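Long-range contact in Cfl (Pectobacterium brasiliense, PDB 7A9J), which probably activates coronafacic acid and related carboxylic acids at ATP's expense, as an adenylate-forming ligase, for joining to amines as amides: residues Gln427-Glu441 against Ser453-Ile467. The protein carries 1 engineered substitution. Numbering follows the deposited sequence.
Sequences QIKIEGYPVYPIEIE and SVVFSVPDKYAGERI
Glu465 and Ile428 meet where a two-stranded beta hairpin (428-430 with 433-435, joined by a type I' turn) and the helix after it cover one face of the antiparallel pair 453-460 and 464-467, in the small C-terminal domain of the adenylate-forming fold. The strand axes of 428-430 and 464-467 lie 103° apart, so this is packing across layers, not sheet pairing. Followed outward, Glu465 starts with CB near the carbonyl O of Lys429; CG anti to the carbonyl carbon (chi1 -66°) and an extended chi2 (176°) together bring Glu465 CD to 3.7 Å from Lys429 N. Glu465 OE1 lies 3.4 Å from Ile428 CG2 and faces Ser457 OG at an unusually short 2.5 Å. Glu465 OE2 accepts a hydrogen bond from the backbone N-H of Lys429 (N to OE2 3.0 Å), nearly straight and arriving from above the carboxylate plane; a water also links OE2 to the carbonyl O of Gln427. Beside it, Ile467 CG1 touches Ile428 CG2, and Ile467 CD1 lies 3.7 Å from Val435 CG1 and 3.8 Å from Ile430 CG1. Further along, Ile440 CG2 of the helix packs against Val455 CG2 at 3.7 Å. Glu441 OE1 pairs with Arg517 in a salt bridge, while Glu441 OE2 accepts a hydrogen bond from the backbone N-H of Val455 (N to OE2 2.9 Å), on its anti side, somewhat out of the carboxylate plane.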
loop_
_atom_site.group_PDB
_atom_site.type_symbol
_atom_site.label_atom_id
_atom_site.label_comp_id
_atom_site.label_asym_id
_atom_site.label_seq_id
_atom_site.Cartn_x
_atom_site.Cartn_y
_atom_site.Cartn_z
ATOM N N GLN A 427 9.685 -20.536 -7.694
ATOM C CA GLN A 427 9.644 -21.897 -7.230
ATOM C C GLN A 427 10.797 -22.663 -7.890
ATOM O O GLN A 427 11.108 -22.447 -9.068
ATOM C CB GLN A 427 8.309 -22.515 -7.657
ATOM C CG GLN A 427 7.995 -23.901 -7.342
ATOM C CD GLN A 427 6.821 -24.386 -8.191
ATOM O OE1 GLN A 427 6.774 -25.547 -8.599
ATOM N NE2 GLN A 427 5.900 -23.494 -8.486
ATOM N N ILE A 428 11.432 -23.522 -7.122
ATOM C CA ILE A 428 12.502 -24.415 -7.621
ATOM C C ILE A 428 11.977 -25.850 -7.671
ATOM O O ILE A 428 11.205 -26.266 -6.793
ATOM C CB ILE A 428 13.721 -24.296 -6.680
ATOM C CG1 ILE A 428 14.292 -22.879 -6.721
ATOM C CG2 ILE A 428 14.790 -25.397 -6.972
ATOM C CD1 ILE A 428 15.322 -22.610 -5.637
ATOM N N LYS A 429 12.406 -26.637 -8.687
ATOM C CA LYS A 429 12.030 -28.048 -8.759
ATOM C C LYS A 429 13.254 -28.909 -8.434
ATOM O O LYS A 429 14.319 -28.727 -9.038
ATOM C CB LYS A 429 11.493 -28.427 -10.141
ATOM C CG LYS A 429 10.101 -27.926 -10.386
ATOM C CD LYS A 429 9.055 -28.877 -9.809
ATOM C CE LYS A 429 7.647 -28.410 -10.166
ATOM N NZ LYS A 429 7.370 -28.483 -11.636
ATOM N N ILE A 430 13.104 -29.785 -7.453
ATOM C CA ILE A 430 14.146 -30.733 -7.082
ATOM C C ILE A 430 13.543 -32.119 -7.160
ATOM O O ILE A 430 12.555 -32.429 -6.473
ATOM C CB ILE A 430 14.746 -30.430 -5.698
ATOM C CG1 ILE A 430 15.433 -29.026 -5.710
ATOM C CG2 ILE A 430 15.668 -31.586 -5.199
ATOM C CD1 ILE A 430 16.694 -28.888 -6.704
ATOM N N GLU A 431 14.132 -32.973 -8.004
ATOM C CA GLU A 431 13.621 -34.312 -8.167
ATOM C C GLU A 431 12.119 -34.317 -8.411
ATOM O O GLU A 431 11.413 -35.172 -7.892
ATOM C CB GLU A 431 13.960 -35.203 -6.951
ATOM C CG GLU A 431 15.467 -35.352 -6.638
ATOM C CD GLU A 431 16.205 -36.201 -7.721
ATOM O OE1 GLU A 431 17.453 -36.183 -7.787
ATOM O OE2 GLU A 431 15.515 -36.877 -8.493
ATOM N N GLY A 432 11.610 -33.321 -9.149
ATOM C CA GLY A 432 10.198 -33.279 -9.468
ATOM C C GLY A 432 9.336 -32.501 -8.471
ATOM O O GLY A 432 8.190 -32.142 -8.801
ATOM N N TYR A 433 9.847 -32.233 -7.273
ATOM C CA TYR A 433 9.121 -31.600 -6.164
ATOM C C TYR A 433 9.413 -30.110 -6.076
ATOM O O TYR A 433 10.550 -29.656 -6.265
ATOM C CB TYR A 433 9.477 -32.264 -4.834
ATOM C CG TYR A 433 8.816 -33.607 -4.669
ATOM C CD1 TYR A 433 9.392 -34.758 -5.177
ATOM C CD2 TYR A 433 7.584 -33.708 -4.034
ATOM C CE1 TYR A 433 8.756 -35.998 -5.035
ATOM C CE2 TYR A 433 6.943 -34.917 -3.890
ATOM C CZ TYR A 433 7.531 -36.064 -4.391
ATOM O OH TYR A 433 6.866 -37.263 -4.224
ATOM N N PRO A 434 8.383 -29.329 -5.789
ATOM C CA PRO A 434 8.577 -27.879 -5.675
ATOM C C PRO A 434 9.300 -27.521 -4.381
ATOM O O PRO A 434 9.022 -28.087 -3.318
ATOM C CB PRO A 434 7.146 -27.335 -5.688
ATOM C CG PRO A 434 6.364 -28.419 -5.022
ATOM C CD PRO A 434 6.995 -29.736 -5.554
ATOM N N VAL A 435 10.263 -26.603 -4.496
ATOM C CA VAL A 435 10.998 -26.050 -3.360
ATOM C C VAL A 435 10.822 -24.531 -3.361
ATOM O O VAL A 435 10.914 -23.882 -4.406
ATOM C CB VAL A 435 12.493 -26.451 -3.436
ATOM C CG1 VAL A 435 13.260 -25.837 -2.312
ATOM C CG2 VAL A 435 12.622 -28.020 -3.337
ATOM N N TYR A 436 10.589 -23.967 -2.175
ATOM C CA TYR A 436 10.232 -22.554 -2.103
ATOM C C TYR A 436 11.333 -21.791 -1.405
ATOM O O TYR A 436 11.457 -21.909 -0.172
ATOM C CB TYR A 436 8.913 -22.418 -1.325
ATOM C CG TYR A 436 7.838 -23.315 -1.869
ATOM C CD1 TYR A 436 7.359 -23.134 -3.152
ATOM C CD2 TYR A 436 7.364 -24.397 -1.122
ATOM C CE1 TYR A 436 6.388 -24.012 -3.686
ATOM C CE2 TYR A 436 6.416 -25.252 -1.615
ATOM C CZ TYR A 436 5.932 -25.051 -2.909
ATOM O OH TYR A 436 4.963 -25.895 -3.346
ATOM N N PRO A 437 12.056 -20.918 -2.109
ATOM C CA PRO A 437 13.127 -20.138 -1.471
ATOM C C PRO A 437 12.694 -19.399 -0.217
ATOM O O PRO A 437 13.432 -19.402 0.765
ATOM C CB PRO A 437 13.556 -19.177 -2.591
ATOM C CG PRO A 437 13.217 -19.929 -3.819
ATOM C CD PRO A 437 11.951 -20.624 -3.541
ATOM N N ILE A 438 11.524 -18.740 -0.226
ATOM C CA ILE A 438 11.136 -17.967 0.944
ATOM C C ILE A 438 11.064 -18.857 2.182
ATOM O O ILE A 438 11.419 -18.416 3.296
ATOM C CB ILE A 438 9.823 -17.209 0.665
ATOM C CG1 ILE A 438 9.634 -16.152 1.744
ATOM C CG2 ILE A 438 8.589 -18.097 0.724
ATOM C CD1 ILE A 438 8.449 -15.286 1.498
ATOM N N GLU A 439 10.669 -20.127 2.017
ATOM C CA GLU A 439 10.609 -21.020 3.167
ATOM C C GLU A 439 12.018 -21.373 3.670
ATOM O O GLU A 439 12.265 -21.417 4.887
ATOM C CB GLU A 439 9.826 -22.290 2.778
ATOM C CG GLU A 439 9.739 -23.377 3.841
ATOM C CD GLU A 439 9.557 -24.800 3.256
ATOM O OE1 GLU A 439 8.877 -24.974 2.218
ATOM O OE2 GLU A 439 10.114 -25.762 3.835
ATOM N N ILE A 440 12.964 -21.603 2.748
ATOM C CA ILE A 440 14.323 -21.924 3.171
ATOM C C ILE A 440 14.974 -20.723 3.834
ATOM O O ILE A 440 15.668 -20.866 4.852
ATOM C CB ILE A 440 15.170 -22.401 1.982
ATOM C CG1 ILE A 440 14.543 -23.627 1.334
ATOM C CG2 ILE A 440 16.604 -22.712 2.465
ATOM C CD1 ILE A 440 15.214 -24.004 0.036
ATOM N N GLU A 441 14.804 -19.535 3.234
ATOM C CA GLU A 441 15.332 -18.297 3.814
ATOM C C GLU A 441 14.818 -18.092 5.224
ATOM O O GLU A 441 15.581 -17.709 6.124
ATOM C CB GLU A 441 14.940 -17.094 2.939
ATOM C CG GLU A 441 15.648 -17.035 1.580
ATOM C CD GLU A 441 14.880 -16.235 0.528
ATOM O OE1 GLU A 441 13.960 -15.418 0.881
ATOM O OE2 GLU A 441 15.235 -16.364 -0.650
ATOM N N SER A 453 19.834 -13.790 4.257
ATOM C CA SER A 453 20.058 -14.886 3.337
ATOM C C SER A 453 19.115 -14.716 2.162
ATOM O O SER A 453 18.011 -14.188 2.318
ATOM C CB SER A 453 19.828 -16.232 4.035
ATOM O OG SER A 453 19.837 -17.255 3.062
ATOM N N VAL A 454 19.562 -15.136 0.980
ATOM C CA VAL A 454 18.705 -15.225 -0.195
ATOM C C VAL A 454 18.986 -16.584 -0.846
ATOM O O VAL A 454 20.157 -16.959 -1.021
ATOM C CB VAL A 454 18.973 -14.094 -1.210
ATOM C CG1 VAL A 454 18.116 -14.279 -2.446
ATOM C CG2 VAL A 454 18.662 -12.708 -0.616
ATOM N N VAL A 455 17.920 -17.324 -1.196
ATOM C CA VAL A 455 18.046 -18.662 -1.795
ATOM C C VAL A 455 17.529 -18.608 -3.230
ATOM O O VAL A 455 16.509 -17.977 -3.503
ATOM C CB VAL A 455 17.293 -19.720 -0.957
ATOM C CG1 VAL A 455 17.225 -21.087 -1.678
ATOM C CG2 VAL A 455 17.922 -19.874 0.414
ATOM N N PHE A 456 18.253 -19.241 -4.163
ATOM C CA PHE A 456 17.843 -19.257 -5.560
ATOM C C PHE A 456 18.427 -20.520 -6.195
ATOM O O PHE A 456 19.153 -21.280 -5.555
ATOM C CB PHE A 456 18.347 -18.042 -6.345
ATOM C CG PHE A 456 19.874 -17.827 -6.271
ATOM C CD1 PHE A 456 20.427 -17.088 -5.239
ATOM C CD2 PHE A 456 20.754 -18.345 -7.271
ATOM C CE1 PHE A 456 21.788 -16.880 -5.147
ATOM C CE2 PHE A 456 22.158 -18.096 -7.195
ATOM C CZ PHE A 456 22.664 -17.385 -6.141
ATOM N N SER A 457 18.080 -20.758 -7.440
ATOM C CA SER A 457 18.689 -21.903 -8.097
ATOM C C SER A 457 19.441 -21.480 -9.347
ATOM O O SER A 457 19.231 -20.390 -9.890
ATOM C CB SER A 457 17.634 -22.985 -8.456
ATOM O OG SER A 457 16.794 -22.515 -9.512
ATOM N N VAL A 458 20.315 -22.384 -9.780
ATOM C CA VAL A 458 21.041 -22.244 -11.036
ATOM C C VAL A 458 20.801 -23.501 -11.841
ATOM O O VAL A 458 20.483 -24.570 -11.291
ATOM C CB VAL A 458 22.554 -21.977 -10.815
ATOM C CG1 VAL A 458 22.660 -20.581 -10.102
ATOM C CG2 VAL A 458 23.215 -23.036 -9.973
ATOM N N PRO A 459 20.920 -23.398 -13.157
ATOM C CA PRO A 459 20.823 -24.600 -13.995
ATOM C C PRO A 459 21.868 -25.630 -13.627
ATOM O O PRO A 459 22.980 -25.314 -13.204
ATOM C CB PRO A 459 21.029 -24.070 -15.415
ATOM C CG PRO A 459 21.112 -22.604 -15.334
ATOM C CD PRO A 459 21.302 -22.197 -13.911
ATOM N N ASP A 460 21.491 -26.893 -13.793
ATOM C CA ASP A 460 22.381 -28.006 -13.527
ATOM C C ASP A 460 22.134 -29.063 -14.598
ATOM O O ASP A 460 20.976 -29.433 -14.844
ATOM C CB ASP A 460 22.106 -28.586 -12.135
ATOM C CG ASP A 460 23.118 -29.657 -11.754
ATOM O OD1 ASP A 460 24.027 -29.330 -10.967
ATOM O OD2 ASP A 460 23.023 -30.806 -12.253
ATOM N N LYS A 461 23.210 -29.554 -15.215
ATOM C CA LYS A 461 23.057 -30.375 -16.414
ATOM C C LYS A 461 22.236 -31.626 -16.134
ATOM O O LYS A 461 21.411 -32.036 -16.958
ATOM C CB LYS A 461 24.436 -30.769 -16.965
ATOM C CG LYS A 461 24.413 -31.417 -18.313
ATOM C CD LYS A 461 25.775 -32.038 -18.680
ATOM C CE LYS A 461 26.768 -31.023 -19.214
ATOM N NZ LYS A 461 28.000 -31.715 -19.719
ATOM N N TYR A 462 22.455 -32.257 -14.986
ATOM C CA TYR A 462 21.817 -33.519 -14.719
ATOM C C TYR A 462 20.826 -33.480 -13.566
ATOM O O TYR A 462 20.061 -34.431 -13.407
ATOM C CB TYR A 462 22.871 -34.601 -14.448
ATOM C CG TYR A 462 23.808 -34.812 -15.629
ATOM C CD1 TYR A 462 23.308 -35.073 -16.895
ATOM C CD2 TYR A 462 25.202 -34.804 -15.453
ATOM C CE1 TYR A 462 24.172 -35.266 -17.967
ATOM C CE2 TYR A 462 26.081 -34.980 -16.517
ATOM C CZ TYR A 462 25.563 -35.223 -17.771
ATOM O OH TYR A 462 26.452 -35.431 -18.808
ATOM N N ALA A 463 20.799 -32.425 -12.771
ATOM C CA ALA A 463 19.753 -32.301 -11.770
ATOM C C ALA A 463 18.674 -31.315 -12.197
ATOM O O ALA A 463 17.697 -31.114 -11.456
ATOM C CB ALA A 463 20.331 -31.851 -10.421
ATOM N N GLY A 464 18.872 -30.613 -13.324
ATOM C CA GLY A 464 17.919 -29.595 -13.739
ATOM C C GLY A 464 18.235 -28.270 -13.073
ATOM O O GLY A 464 18.613 -27.298 -13.729
ATOM N N GLU A 465 18.108 -28.244 -11.751
ATOM C CA GLU A 465 18.414 -27.070 -10.961
ATOM C C GLU A 465 19.212 -27.465 -9.737
ATOM O O GLU A 465 19.062 -28.571 -9.217
ATOM C CB GLU A 465 17.127 -26.356 -10.442
ATOM C CG GLU A 465 16.263 -25.743 -11.523
ATOM C CD GLU A 465 14.957 -25.148 -10.924
ATOM O OE1 GLU A 465 15.027 -24.165 -10.157
ATOM O OE2 GLU A 465 13.853 -25.666 -11.182
ATOM N N ARG A 466 19.987 -26.519 -9.219
ATOM C CA ARG A 466 20.742 -26.735 -7.993
ATOM C C ARG A 466 20.509 -25.534 -7.091
ATOM O O ARG A 466 20.548 -24.398 -7.571
ATOM C CB ARG A 466 22.224 -26.889 -8.326
ATOM C CG ARG A 466 23.152 -27.065 -7.163
ATOM C CD ARG A 466 24.548 -27.512 -7.674
ATOM N NE ARG A 466 25.091 -26.561 -8.636
ATOM C CZ ARG A 466 25.989 -25.623 -8.362
ATOM N NH1 ARG A 466 26.473 -25.493 -7.128
ATOM N NH2 ARG A 466 26.408 -24.822 -9.343
ATOM N N ILE A 467 20.278 -25.789 -5.798
ATOM C CA ILE A 467 19.923 -24.706 -4.875
ATOM C C ILE A 467 21.166 -24.055 -4.305
ATOM O O ILE A 467 22.045 -24.732 -3.760
ATOM C CB ILE A 467 19.024 -25.236 -3.747
ATOM C CG1 ILE A 467 17.723 -25.750 -4.368
ATOM C CG2 ILE A 467 18.755 -24.126 -2.670
ATOM C CD1 ILE A 467 16.808 -26.400 -3.337
HETATM O O HOH W 1 11.533 -24.253 -11.322
HETATM O O HOH W 2 15.096 -30.079 -11.105
#